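Local structure of 16S rRNA processing protein (Pseudomonas aeruginosa, 2F1L) at residues G24-V29 / R52-R57; D46-Y51 / K75-K80; W115-G120 / I172-G177; K122-D125 / Q129-G132. The protein probably acts as an accessory factor in the final assembly of the 30S ribosomal subunit and in efficient processing of 16S rRNA. All coordinates share one frame; numbering follows the deposited sequence.

Contact 1: residues G24-V29 / R52-R57; sequences GKIVSV and RRWTLR
Within the curled antiparallel sheet of the RimM N-terminal domain, Ile26 on strand 20-27 reaches the side chains of Trp54 and Leu56 on strand 53-58, and the whole meeting is made by one methyl group. CD1 of Ile26 lies 4.0 Å from CD2 of Leu56, the two side chains crossing at about a right angle. The same Ile26 CD1 comes to 4.5 Å from Trp54 CZ3, close to the plane of the indole, so the methyl sits at the edge of the ring and not over a face. Its place follows from the isoleucine torsions: CG1 stands beside the backbone N (chi1 -57°), and an extended chi2 of -175° carries CD1 outward from there.

Strand 97-101 pairs with both of these strands, which explains why the contact carries no backbone ladder. The curl of the sheet probably brings the side chains together across that intervening strand, and Ile98 on it touches Ile26, Trp54 and Leu56 alike. Phe93 packs against Ile26 and Leu56, while the indole NE1 makes a weak hydrogen bond to Tyr51 O. All three residues of the contact are buried. Just past Ile26, Val27 and Ser28 both face Lys37 in a classic beta bulge, where the chain turns a corner. On the other side of the strand, Lys25 forms a salt bridge with Glu159 of the second subunit.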
loop_
_atom_site.group_PDB
_atom_site.type_symbol
_atom_site.label_atom_id
_atom_site.label_comp_id
_atom_site.label_asym_id
_atom_site.label_seq_id
_atom_site.Cartn_x
_atom_site.Cartn_y
_atom_site.Cartn_z
ATOM N N GLY A 24 -11.800 4.321 -8.350
ATOM C CA GLY A 24 -10.745 4.689 -9.347
ATOM C C GLY A 24 -10.982 6.082 -9.905
ATOM O O GLY A 24 -11.928 6.775 -9.502
ATOM N N LYS A 25 -10.137 6.518 -10.838
ATOM C CA LYS A 25 -10.319 7.825 -11.426
ATOM C C LYS A 25 -9.793 7.868 -12.828
ATOM O O LYS A 25 -8.695 7.373 -13.081
ATOM C CB LYS A 25 -9.598 8.855 -10.593
ATOM C CG LYS A 25 -9.776 10.272 -11.152
ATOM C CD LYS A 25 -9.594 11.326 -10.090
ATOM C CE LYS A 25 -10.051 12.696 -10.568
ATOM N NZ LYS A 25 -9.859 13.706 -9.499
ATOM N N ILE A 26 -10.566 8.499 -13.722
ATOM C CA ILE A 26 -10.183 8.687 -15.119
ATOM C C ILE A 26 -9.317 9.915 -15.246
ATOM O O ILE A 26 -9.728 11.021 -14.916
ATOM C CB ILE A 26 -11.428 8.821 -16.037
ATOM C CG1 ILE A 26 -12.348 7.610 -15.904
ATOM C CG2 ILE A 26 -11.038 8.935 -17.491
ATOM C CD1 ILE A 26 -13.555 7.629 -16.886
ATOM N N VAL A 27 -8.094 9.738 -15.730
ATOM C CA VAL A 27 -7.102 10.830 -15.670
ATOM C C VAL A 27 -6.521 11.262 -16.988
ATOM O O VAL A 27 -5.876 12.297 -17.070
ATOM C CB VAL A 27 -5.934 10.456 -14.766
ATOM C CG1 VAL A 27 -6.408 10.341 -13.344
ATOM C CG2 VAL A 27 -5.283 9.137 -15.232
ATOM N N SER A 28 -6.741 10.493 -18.032
ATOM C CA SER A 28 -6.242 10.881 -19.318
ATOM C C SER A 28 -6.833 9.952 -20.359
ATOM O O SER A 28 -7.724 9.167 -20.054
ATOM C CB SER A 28 -4.717 10.684 -19.303
ATOM O OG SER A 28 -4.149 11.179 -20.499
ATOM N N VAL A 29 -6.282 9.987 -21.566
ATOM C CA VAL A 29 -6.714 9.104 -22.614
ATOM C C VAL A 29 -5.633 8.100 -22.820
ATOM O O VAL A 29 -4.560 8.324 -22.387
ATOM C CB VAL A 29 -7.010 9.838 -23.920
ATOM C CG1 VAL A 29 -8.237 10.765 -23.725
ATOM C CG2 VAL A 29 -5.786 10.600 -24.404
ATOM N N ARG A 52 -18.807 -3.546 -14.093
ATOM C CA ARG A 52 -19.253 -3.159 -15.437
ATOM C C ARG A 52 -19.903 -1.757 -15.487
ATOM O O ARG A 52 -19.876 -1.088 -16.514
ATOM C CB ARG A 52 -20.204 -4.222 -16.021
ATOM C CG ARG A 52 -20.715 -3.878 -17.444
ATOM C CD ARG A 52 -21.693 -4.895 -17.994
ATOM N NE ARG A 52 -21.150 -6.237 -17.820
ATOM N N ARG A 53 -20.481 -1.324 -14.375
ATOM C CA ARG A 53 -21.327 -0.147 -14.350
ATOM C C ARG A 53 -20.672 0.917 -13.487
ATOM O O ARG A 53 -20.666 0.842 -12.248
ATOM C CB ARG A 53 -22.751 -0.474 -13.887
ATOM C CG ARG A 53 -23.628 -1.044 -15.003
ATOM C CD ARG A 53 -25.081 -1.317 -14.565
ATOM N NE ARG A 53 -25.166 -1.810 -13.192
ATOM N N TRP A 54 -20.147 1.917 -14.183
ATOM C CA TRP A 54 -19.395 2.987 -13.588
ATOM C C TRP A 54 -20.255 4.238 -13.382
ATOM O O TRP A 54 -20.850 4.763 -14.325
ATOM C CB TRP A 54 -18.232 3.294 -14.538
ATOM C CG TRP A 54 -17.142 2.269 -14.497
ATOM C CD1 TRP A 54 -17.184 1.042 -13.914
ATOM C CD2 TRP A 54 -15.851 2.412 -15.035
ATOM N NE1 TRP A 54 -15.993 0.424 -14.040
ATOM C CE2 TRP A 54 -15.153 1.237 -14.752
ATOM C CE3 TRP A 54 -15.211 3.423 -15.734
ATOM C CZ2 TRP A 54 -13.824 1.045 -15.129
ATOM C CZ3 TRP A 54 -13.907 3.219 -16.131
ATOM C CH2 TRP A 54 -13.227 2.045 -15.828
ATOM N N THR A 55 -20.319 4.715 -12.150
ATOM C CA THR A 55 -20.977 5.962 -11.865
ATOM C C THR A 55 -19.911 7.041 -11.852
ATOM O O THR A 55 -19.129 7.135 -10.911
ATOM C CB THR A 55 -21.642 5.919 -10.508
ATOM O OG1 THR A 55 -22.512 4.787 -10.458
ATOM C CG2 THR A 55 -22.436 7.184 -10.249
ATOM N N LEU A 56 -19.858 7.858 -12.892
ATOM C CA LEU A 56 -18.804 8.837 -12.981
ATOM C C LEU A 56 -19.250 10.111 -12.316
ATOM O O LEU A 56 -20.388 10.541 -12.502
ATOM C CB LEU A 56 -18.455 9.090 -14.427
ATOM C CG LEU A 56 -18.055 7.836 -15.205
ATOM C CD1 LEU A 56 -17.798 8.244 -16.648
ATOM C CD2 LEU A 56 -16.825 7.141 -14.567
ATOM N N ARG A 57 -18.359 10.717 -11.546
ATOM C CA ARG A 57 -18.679 11.942 -10.870
ATOM C C ARG A 57 -17.547 12.928 -10.958
ATOM O O ARG A 57 -16.430 12.586 -10.601
ATOM C CB ARG A 57 -18.928 11.659 -9.408
ATOM C CG ARG A 57 -19.415 12.882 -8.646
ATOM C CD ARG A 57 -19.661 12.515 -7.237
ATOM N NE ARG A 57 -18.411 12.231 -6.555
ATOM C CZ ARG A 57 -18.278 11.384 -5.537
ATOM N NH1 ARG A 57 -19.312 10.693 -5.064
ATOM N NH2 ARG A 57 -17.089 11.210 -4.993
#

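Contact 2: residues D46-Y51 / K75-K80; sequences DNLLDY and KVLAAK
NZ of Lys75 is gripped by a salt bridge to Asp182 OD2, a hydrogen bond to Gln167 O and another to a bound glycerol, just before the strand whose Leu77 meets Leu48 and Leu49. The apolar meeting converges on one methyl, Leu77 CD2. Leu49 and Leu77 reach toward each other tip to tip, with CD2 of Leu49 3.5 Å from CD2 of Leu77 and CG of Leu49 only slightly farther from the same methyl. Leu48 crosses Leu77 obliquely, its own CD2 4.1 Å from Leu77 CD2.

The two consecutive leucines sit in a 3-10 turn, 47-50, laid over strand 76-81 of the N-terminal sheet. Its backbone bonds include Leu49 N to Asp46 O at 3.0 Å and Asp50 N to Asn47 O at 2.9 Å. Different first torsions bring both CD2 methyls to Leu77: CG of Leu48 is anti to its backbone N (178°), that of Leu49 beside it (-59°). Leu48 N is hydrogen-bonded to Thr42 OG1, and the Leu48 side chain also packs on Val38 and Ser40 of strand 35-40. Tyr51, just past the turn, has Leu48 O at the edge of its ring, in plane.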
loop_
_atom_site.group_PDB
_atom_site.type_symbol
_atom_site.label_atom_id
_atom_site.label_comp_id
_atom_site.label_asym_id
_atom_site.label_seq_id
_atom_site.Cartn_x
_atom_site.Cartn_y
_atom_site.Cartn_z
ATOM N N ASP A 46 -6.477 -4.956 -10.137
ATOM C CA ASP A 46 -7.230 -5.162 -11.382
ATOM C C ASP A 46 -8.701 -5.390 -11.141
ATOM O O ASP A 46 -9.450 -5.590 -12.056
ATOM C CB ASP A 46 -6.639 -6.304 -12.223
ATOM C CG ASP A 46 -6.836 -7.647 -11.605
ATOM O OD1 ASP A 46 -7.445 -7.705 -10.520
ATOM O OD2 ASP A 46 -6.345 -8.640 -12.191
ATOM N N ASN A 47 -9.093 -5.326 -9.890
ATOM C CA ASN A 47 -10.416 -5.611 -9.473
ATOM C C ASN A 47 -11.409 -4.590 -9.971
ATOM O O ASN A 47 -12.559 -4.893 -10.185
ATOM C CB ASN A 47 -10.424 -5.658 -7.955
ATOM C CG ASN A 47 -11.739 -6.105 -7.413
ATOM O OD1 ASN A 47 -12.217 -7.154 -7.795
ATOM N ND2 ASN A 47 -12.358 -5.298 -6.545
ATOM N N LEU A 48 -10.946 -3.369 -10.172
ATOM C CA LEU A 48 -11.734 -2.363 -10.857
ATOM C C LEU A 48 -12.405 -2.890 -12.134
ATOM O O LEU A 48 -13.518 -2.510 -12.442
ATOM C CB LEU A 48 -10.842 -1.168 -11.184
ATOM C CG LEU A 48 -11.481 -0.010 -11.956
ATOM C CD1 LEU A 48 -12.632 0.508 -11.183
ATOM C CD2 LEU A 48 -10.534 1.084 -12.151
ATOM N N LEU A 49 -11.735 -3.757 -12.876
ATOM C CA LEU A 49 -12.248 -4.264 -14.187
ATOM C C LEU A 49 -13.433 -5.212 -14.014
ATOM O O LEU A 49 -14.128 -5.540 -14.975
ATOM C CB LEU A 49 -11.139 -4.963 -14.989
ATOM C CG LEU A 49 -9.899 -4.087 -15.323
ATOM C CD1 LEU A 49 -8.806 -4.864 -16.063
ATOM C CD2 LEU A 49 -10.302 -2.845 -16.129
ATOM N N ASP A 50 -13.673 -5.618 -12.778
ATOM C CA ASP A 50 -14.836 -6.426 -12.438
ATOM C C ASP A 50 -16.142 -5.647 -12.243
ATOM O O ASP A 50 -17.179 -6.243 -11.992
ATOM C CB ASP A 50 -14.551 -7.221 -11.139
ATOM C CG ASP A 50 -13.462 -8.276 -11.320
ATOM O OD1 ASP A 50 -13.195 -8.670 -12.473
ATOM O OD2 ASP A 50 -12.867 -8.690 -10.317
ATOM N N TYR A 51 -16.110 -4.327 -12.332
ATOM C CA TYR A 51 -17.320 -3.536 -12.155
ATOM C C TYR A 51 -17.732 -3.001 -13.514
ATOM O O TYR A 51 -17.049 -2.134 -14.042
ATOM C CB TYR A 51 -17.043 -2.385 -11.188
ATOM C CG TYR A 51 -16.744 -2.851 -9.791
ATOM C CD1 TYR A 51 -17.767 -3.205 -8.947
ATOM C CD2 TYR A 51 -15.439 -2.976 -9.335
ATOM C CE1 TYR A 51 -17.528 -3.646 -7.678
ATOM C CE2 TYR A 51 -15.179 -3.419 -8.039
ATOM C CZ TYR A 51 -16.240 -3.765 -7.216
ATOM O OH TYR A 51 -16.055 -4.216 -5.911
ATOM N N LYS A 75 1.133 -0.123 -13.740
ATOM C CA LYS A 75 0.257 0.052 -12.593
ATOM C C LYS A 75 -0.909 0.988 -12.900
ATOM O O LYS A 75 -1.664 1.302 -12.032
ATOM C CB LYS A 75 1.058 0.542 -11.402
ATOM C CG LYS A 75 2.117 -0.463 -10.906
ATOM C CD LYS A 75 1.500 -1.579 -10.109
ATOM C CE LYS A 75 1.235 -1.182 -8.661
ATOM N NZ LYS A 75 2.534 -0.841 -7.967
ATOM N N VAL A 76 -1.080 1.420 -14.139
ATOM C CA VAL A 76 -2.328 2.090 -14.516
ATOM C C VAL A 76 -3.154 1.183 -15.376
ATOM O O VAL A 76 -2.638 0.186 -15.894
ATOM C CB VAL A 76 -2.101 3.345 -15.344
ATOM C CG1 VAL A 76 -1.338 4.407 -14.516
ATOM C CG2 VAL A 76 -1.358 3.013 -16.666
ATOM N N LEU A 77 -4.416 1.548 -15.582
ATOM C CA LEU A 77 -5.284 0.760 -16.403
ATOM C C LEU A 77 -5.689 1.517 -17.653
ATOM O O LEU A 77 -5.760 2.742 -17.628
ATOM C CB LEU A 77 -6.546 0.429 -15.653
ATOM C CG LEU A 77 -6.480 -0.734 -14.679
ATOM C CD1 LEU A 77 -5.733 -0.302 -13.448
ATOM C CD2 LEU A 77 -7.906 -1.161 -14.271
ATOM N N ALA A 78 -6.001 0.773 -18.717
ATOM C CA ALA A 78 -6.732 1.302 -19.883
ATOM C C ALA A 78 -8.100 0.634 -19.952
ATOM O O ALA A 78 -8.236 -0.586 -19.813
ATOM C CB ALA A 78 -5.961 1.070 -21.183
ATOM N N ALA A 79 -9.109 1.449 -20.179
ATOM C CA ALA A 79 -10.480 1.011 -20.114
ATOM C C ALA A 79 -11.210 1.467 -21.365
ATOM O O ALA A 79 -11.017 2.596 -21.797
ATOM C CB ALA A 79 -11.123 1.612 -18.915
ATOM N N LYS A 80 -12.013 0.566 -21.933
ATOM C CA LYS A 80 -12.859 0.851 -23.072
ATOM C C LYS A 80 -14.280 0.962 -22.557
ATOM O O LYS A 80 -14.812 0.005 -22.005
ATOM C CB LYS A 80 -12.747 -0.262 -24.129
ATOM C CG LYS A 80 -13.570 -0.048 -25.437
ATOM C CD LYS A 80 -12.966 1.040 -26.349
ATOM C CE LYS A 80 -13.819 1.351 -27.611
ATOM N NZ LYS A 80 -15.235 1.546 -27.241
#

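Contact 3: residues W115-G120 / I172-G177; sequences WHQLEG and IDLAAG
A weakly bonded helical turn, 115-118, faces the end of strand 169-173 and the helically shaped residues 174-176 that follow it, with the CA atoms of Gln117 and Leu174 7.6 Å apart. Two pairs of residues join them. Leu118 and Ile172 cross at about a right angle, CD2 of Leu118 lying 3.8 Å from CD1 of Ile172. The isoleucine reaches that far because CG1 stands beside its backbone N and chi2 is extended at 179°. Met179 of strand 178-181 touches both residues, which places the pair against the sheet of the PRC barrel domain.

Leu174 splits its two methyls: CD2 lies 3.6 Å from the backbone O of Gln117, and CD1 is 4.0 Å from Gln117 NE2. The polar end of that glutamine is bonded within its own stretch of chain, OE1 accepting from Tyr114 N. On the other segment the N-H of Ala176 meets Asp173 OD1 from above the carboxylate plane, at 2.8 Å, in an Asx motif that braces the backbone just after the strand. No hydrogen bond crosses between the segments. They meet through one methyl-to-methyl pair, Leu118 with Ile172, and through Leu174 methyls laid against O and NE2 of Gln117, so the contact depends on close fit and not on directional bonds.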
loop_
_atom_site.group_PDB
_atom_site.type_symbol
_atom_site.label_atom_id
_atom_site.label_comp_id
_atom_site.label_asym_id
_atom_site.label_seq_id
_atom_site.Cartn_x
_atom_site.Cartn_y
_atom_site.Cartn_z
ATOM N N TRP A 115 -8.907 -15.231 4.216
ATOM C CA TRP A 115 -7.512 -15.521 4.475
ATOM C C TRP A 115 -7.109 -16.928 4.036
ATOM O O TRP A 115 -6.020 -17.130 3.490
ATOM C CB TRP A 115 -7.253 -15.392 5.977
ATOM C CG TRP A 115 -6.872 -14.049 6.438
ATOM C CD1 TRP A 115 -7.023 -12.839 5.782
ATOM C CD2 TRP A 115 -6.260 -13.760 7.684
ATOM N NE1 TRP A 115 -6.513 -11.817 6.558
ATOM C CE2 TRP A 115 -6.052 -12.355 7.738
ATOM C CE3 TRP A 115 -5.857 -14.556 8.774
ATOM C CZ2 TRP A 115 -5.472 -11.731 8.855
ATOM C CZ3 TRP A 115 -5.272 -13.936 9.879
ATOM C CH2 TRP A 115 -5.092 -12.534 9.910
ATOM N N HIS A 116 -7.967 -17.896 4.297
ATOM C CA HIS A 116 -7.590 -19.263 4.054
ATOM C C HIS A 116 -7.656 -19.555 2.513
ATOM O O HIS A 116 -6.954 -20.440 2.022
ATOM C CB HIS A 116 -8.387 -20.219 5.003
ATOM C CG HIS A 116 -8.261 -19.874 6.477
ATOM N ND1 HIS A 116 -7.121 -19.320 7.029
ATOM C CD2 HIS A 116 -9.131 -20.026 7.507
ATOM C CE1 HIS A 116 -7.299 -19.139 8.327
ATOM N NE2 HIS A 116 -8.511 -19.556 8.641
ATOM N N GLN A 117 -8.430 -18.777 1.748
ATOM C CA GLN A 117 -8.382 -18.844 0.272
ATOM C C GLN A 117 -7.057 -18.377 -0.384
ATOM O O GLN A 117 -6.710 -18.841 -1.438
ATOM C CB GLN A 117 -9.498 -18.002 -0.316
ATOM C CG GLN A 117 -10.883 -18.526 -0.084
ATOM C CD GLN A 117 -11.875 -17.668 -0.814
ATOM O OE1 GLN A 117 -11.921 -16.457 -0.603
ATOM N NE2 GLN A 117 -12.631 -18.271 -1.727
ATOM N N LEU A 118 -6.351 -17.431 0.230
ATOM C CA LEU A 118 -5.047 -16.958 -0.257
ATOM C C LEU A 118 -3.865 -17.900 0.059
ATOM O O LEU A 118 -2.883 -17.921 -0.684
ATOM C CB LEU A 118 -4.769 -15.560 0.303
ATOM C CG LEU A 118 -5.857 -14.529 -0.069
ATOM C CD1 LEU A 118 -5.574 -13.218 0.620
ATOM C CD2 LEU A 118 -5.989 -14.341 -1.583
ATOM N N GLU A 119 -3.974 -18.661 1.149
ATOM C CA GLU A 119 -2.963 -19.645 1.552
ATOM C C GLU A 119 -2.684 -20.635 0.445
ATOM O O GLU A 119 -3.594 -21.228 -0.117
ATOM C CB GLU A 119 -3.408 -20.397 2.805
ATOM C CG GLU A 119 -3.021 -19.676 4.071
ATOM C CD GLU A 119 -3.881 -20.003 5.283
ATOM O OE1 GLU A 119 -4.456 -21.116 5.383
ATOM O OE2 GLU A 119 -3.967 -19.114 6.154
ATOM N N GLY A 120 -1.415 -20.814 0.130
ATOM C CA GLY A 120 -1.016 -21.751 -0.900
ATOM C C GLY A 120 -0.915 -21.144 -2.277
ATOM O O GLY A 120 -0.461 -21.807 -3.178
ATOM N N ILE A 172 -5.281 -11.764 -8.632
ATOM C CA ILE A 172 -5.337 -13.033 -7.895
ATOM C C ILE A 172 -6.151 -13.993 -8.732
ATOM O O ILE A 172 -7.283 -13.696 -9.063
ATOM C CB ILE A 172 -6.048 -12.860 -6.539
ATOM C CG1 ILE A 172 -5.256 -11.920 -5.669
ATOM C CG2 ILE A 172 -6.248 -14.191 -5.860
ATOM C CD1 ILE A 172 -5.897 -11.654 -4.276
ATOM N N ASP A 173 -5.592 -15.136 -9.086
ATOM C CA ASP A 173 -6.386 -16.152 -9.770
ATOM C C ASP A 173 -6.425 -17.405 -8.899
ATOM O O ASP A 173 -5.498 -18.211 -8.874
ATOM C CB ASP A 173 -5.825 -16.420 -11.168
ATOM C CG ASP A 173 -6.728 -17.294 -11.988
ATOM O OD1 ASP A 173 -7.151 -18.329 -11.474
ATOM O OD2 ASP A 173 -7.017 -16.965 -13.153
ATOM N N LEU A 174 -7.521 -17.581 -8.177
ATOM C CA LEU A 174 -7.623 -18.715 -7.256
ATOM C C LEU A 174 -7.652 -20.024 -7.974
ATOM O O LEU A 174 -7.027 -20.981 -7.521
ATOM C CB LEU A 174 -8.878 -18.628 -6.377
ATOM C CG LEU A 174 -8.925 -17.390 -5.500
ATOM C CD1 LEU A 174 -10.269 -17.334 -4.790
ATOM C CD2 LEU A 174 -7.714 -17.366 -4.543
ATOM N N ALA A 175 -8.389 -20.096 -9.071
ATOM C CA ALA A 175 -8.465 -21.366 -9.786
ATOM C C ALA A 175 -7.085 -21.806 -10.263
ATOM O O ALA A 175 -6.759 -22.959 -10.154
ATOM C CB ALA A 175 -9.423 -21.283 -10.939
ATOM N N ALA A 176 -6.275 -20.888 -10.774
ATOM C CA ALA A 176 -4.916 -21.212 -11.224
ATOM C C ALA A 176 -3.910 -21.336 -10.081
ATOM O O ALA A 176 -2.815 -21.843 -10.280
ATOM C CB ALA A 176 -4.430 -20.176 -12.229
ATOM N N GLY A 177 -4.261 -20.854 -8.892
ATOM C CA GLY A 177 -3.342 -20.893 -7.742
ATOM C C GLY A 177 -2.230 -19.860 -7.850
ATOM O O GLY A 177 -1.140 -20.063 -7.328
#

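Contact 4: residues K122-D125 / Q129-G132; sequences KVID and QLLG
Gln129 and Asp125 face each other beside the turn of the beta hairpin made by strands 122-125 and 130-138, a part of the PRC barrel domain. From CB outward the glutamine passes across the carboxylate at a slant, the amide and carboxylate planes 31° apart. Its CB lies 3.3 Å from Asp125 OD2 and nearly as close to OD1, CG still skirts the same two oxygens, and the extended chain then brings NE2 to Asp125 OD2 at 2.9 Å. That bond is almost straight (172°), lies in the amide plane and uses the syn lone pair of OD2. The aspartate's other oxygen, OD1, receives the backbone N of Gln129 from above the carboxylate plane. It can do so because CG of Asp125 stands between its backbone N and carbonyl carbon (chi1 67°), turning the carboxylate toward Gln129.

Backbone bonds continue the ladder: Asp125 N to Gln129 O at 3.0 Å, Leu131 N to Val123 O at 2.8 Å, and Val123 N to Gly132 O. Between them Ile124 and Leu130 form an antiparallel non-hydrogen-bonded pair whose side chains share a face, Ile124 CG1 lying 4.0 Å from Leu130 CD1. Val123 CG1 packs on Leu131 CD1, and Val181 of the neighbouring strand 178-181 covers Val123 as well. At the close pair, the CA of Ile124 makes a CA-H...O contact of 3.2 Å with Gln129 O.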
loop_
_atom_site.group_PDB
_atom_site.type_symbol
_atom_site.label_atom_id
_atom_site.label_comp_id
_atom_site.label_asym_id
_atom_site.label_seq_id
_atom_site.Cartn_x
_atom_site.Cartn_y
_atom_site.Cartn_z
ATOM N N LYS A 122 0.706 -19.235 -5.280
ATOM C CA LYS A 122 2.037 -18.919 -5.755
ATOM C C LYS A 122 2.095 -17.412 -5.966
ATOM O O LYS A 122 1.190 -16.824 -6.536
ATOM C CB LYS A 122 2.328 -19.652 -7.061
ATOM C CG LYS A 122 2.344 -21.188 -6.966
ATOM C CD LYS A 122 2.074 -21.841 -8.373
ATOM C CE LYS A 122 1.274 -23.197 -8.364
ATOM N NZ LYS A 122 0.158 -23.158 -9.419
ATOM N N VAL A 123 3.167 -16.790 -5.519
ATOM C CA VAL A 123 3.339 -15.342 -5.602
ATOM C C VAL A 123 4.422 -15.029 -6.629
ATOM O O VAL A 123 5.542 -15.440 -6.487
ATOM C CB VAL A 123 3.754 -14.799 -4.233
ATOM C CG1 VAL A 123 4.173 -13.310 -4.312
ATOM C CG2 VAL A 123 2.628 -15.023 -3.249
ATOM N N ILE A 124 4.072 -14.296 -7.665
ATOM C CA ILE A 124 4.946 -14.056 -8.804
ATOM C C ILE A 124 4.996 -12.568 -9.123
ATOM O O ILE A 124 3.938 -11.954 -9.249
ATOM C CB ILE A 124 4.416 -14.802 -10.002
ATOM C CG1 ILE A 124 4.389 -16.318 -9.698
ATOM C CG2 ILE A 124 5.271 -14.524 -11.241
ATOM C CD1 ILE A 124 3.455 -17.054 -10.573
ATOM N N ASP A 125 6.212 -12.016 -9.241
ATOM C CA ASP A 125 6.436 -10.575 -9.344
ATOM C C ASP A 125 6.305 -10.106 -10.769
ATOM O O ASP A 125 6.195 -10.920 -11.648
ATOM C CB ASP A 125 7.808 -10.139 -8.724
ATOM C CG ASP A 125 9.011 -10.644 -9.484
ATOM O OD1 ASP A 125 8.849 -11.041 -10.635
ATOM O OD2 ASP A 125 10.138 -10.636 -8.934
ATOM N N GLN A 129 9.250 -13.773 -11.765
ATOM C CA GLN A 129 9.928 -14.533 -10.735
ATOM C C GLN A 129 8.964 -15.040 -9.676
ATOM O O GLN A 129 8.154 -14.302 -9.192
ATOM C CB GLN A 129 11.003 -13.658 -10.060
ATOM C CG GLN A 129 12.032 -13.056 -11.042
ATOM C CD GLN A 129 13.179 -12.312 -10.353
ATOM O OE1 GLN A 129 14.338 -12.657 -10.543
ATOM N NE2 GLN A 129 12.855 -11.284 -9.560
ATOM N N LEU A 130 9.074 -16.314 -9.316
ATOM C CA LEU A 130 8.288 -16.920 -8.251
ATOM C C LEU A 130 8.976 -16.624 -6.952
ATOM O O LEU A 130 10.067 -17.124 -6.697
ATOM C CB LEU A 130 8.199 -18.439 -8.431
ATOM C CG LEU A 130 7.524 -19.217 -7.285
ATOM C CD1 LEU A 130 6.066 -18.842 -7.111
ATOM C CD2 LEU A 130 7.622 -20.682 -7.524
ATOM N N LEU A 131 8.334 -15.810 -6.126
ATOM C CA LEU A 131 8.842 -15.488 -4.799
ATOM C C LEU A 131 8.508 -16.558 -3.790
ATOM O O LEU A 131 9.143 -16.646 -2.758
ATOM C CB LEU A 131 8.215 -14.197 -4.311
ATOM C CG LEU A 131 8.274 -12.982 -5.244
ATOM C CD1 LEU A 131 7.725 -11.722 -4.545
ATOM C CD2 LEU A 131 9.692 -12.730 -5.725
ATOM N N GLY A 132 7.482 -17.356 -4.040
ATOM C CA GLY A 132 7.113 -18.347 -3.040
ATOM C C GLY A 132 5.628 -18.564 -2.984
ATOM O O GLY A 132 4.935 -18.193 -3.907
#

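In the fold
From the N terminus, contacts 1 and 2 open in turn before either closes, so their loops cross: strand 20-27 leads to the 3-10 turn 47-50, then strand 53-58 closes contact 1 and strand 76-81 closes contact 2. The two meet in one core, where Trp54 CH2 lies 3.8 Å from Ala79 CB. Farther along, contact 3 opens at helix 115-118, and the short hairpin of contact 4 opens and closes within its span before 172-177 returns to complete it. These two also touch, Gly177 O lying 2.9 Å from Lys122 N. Contacts 1 and 2 thus tie the N-terminal domain, contacts 3 and 4 the PRC barrel; the centres of contacts 1 and 4 are about 31 Å apart.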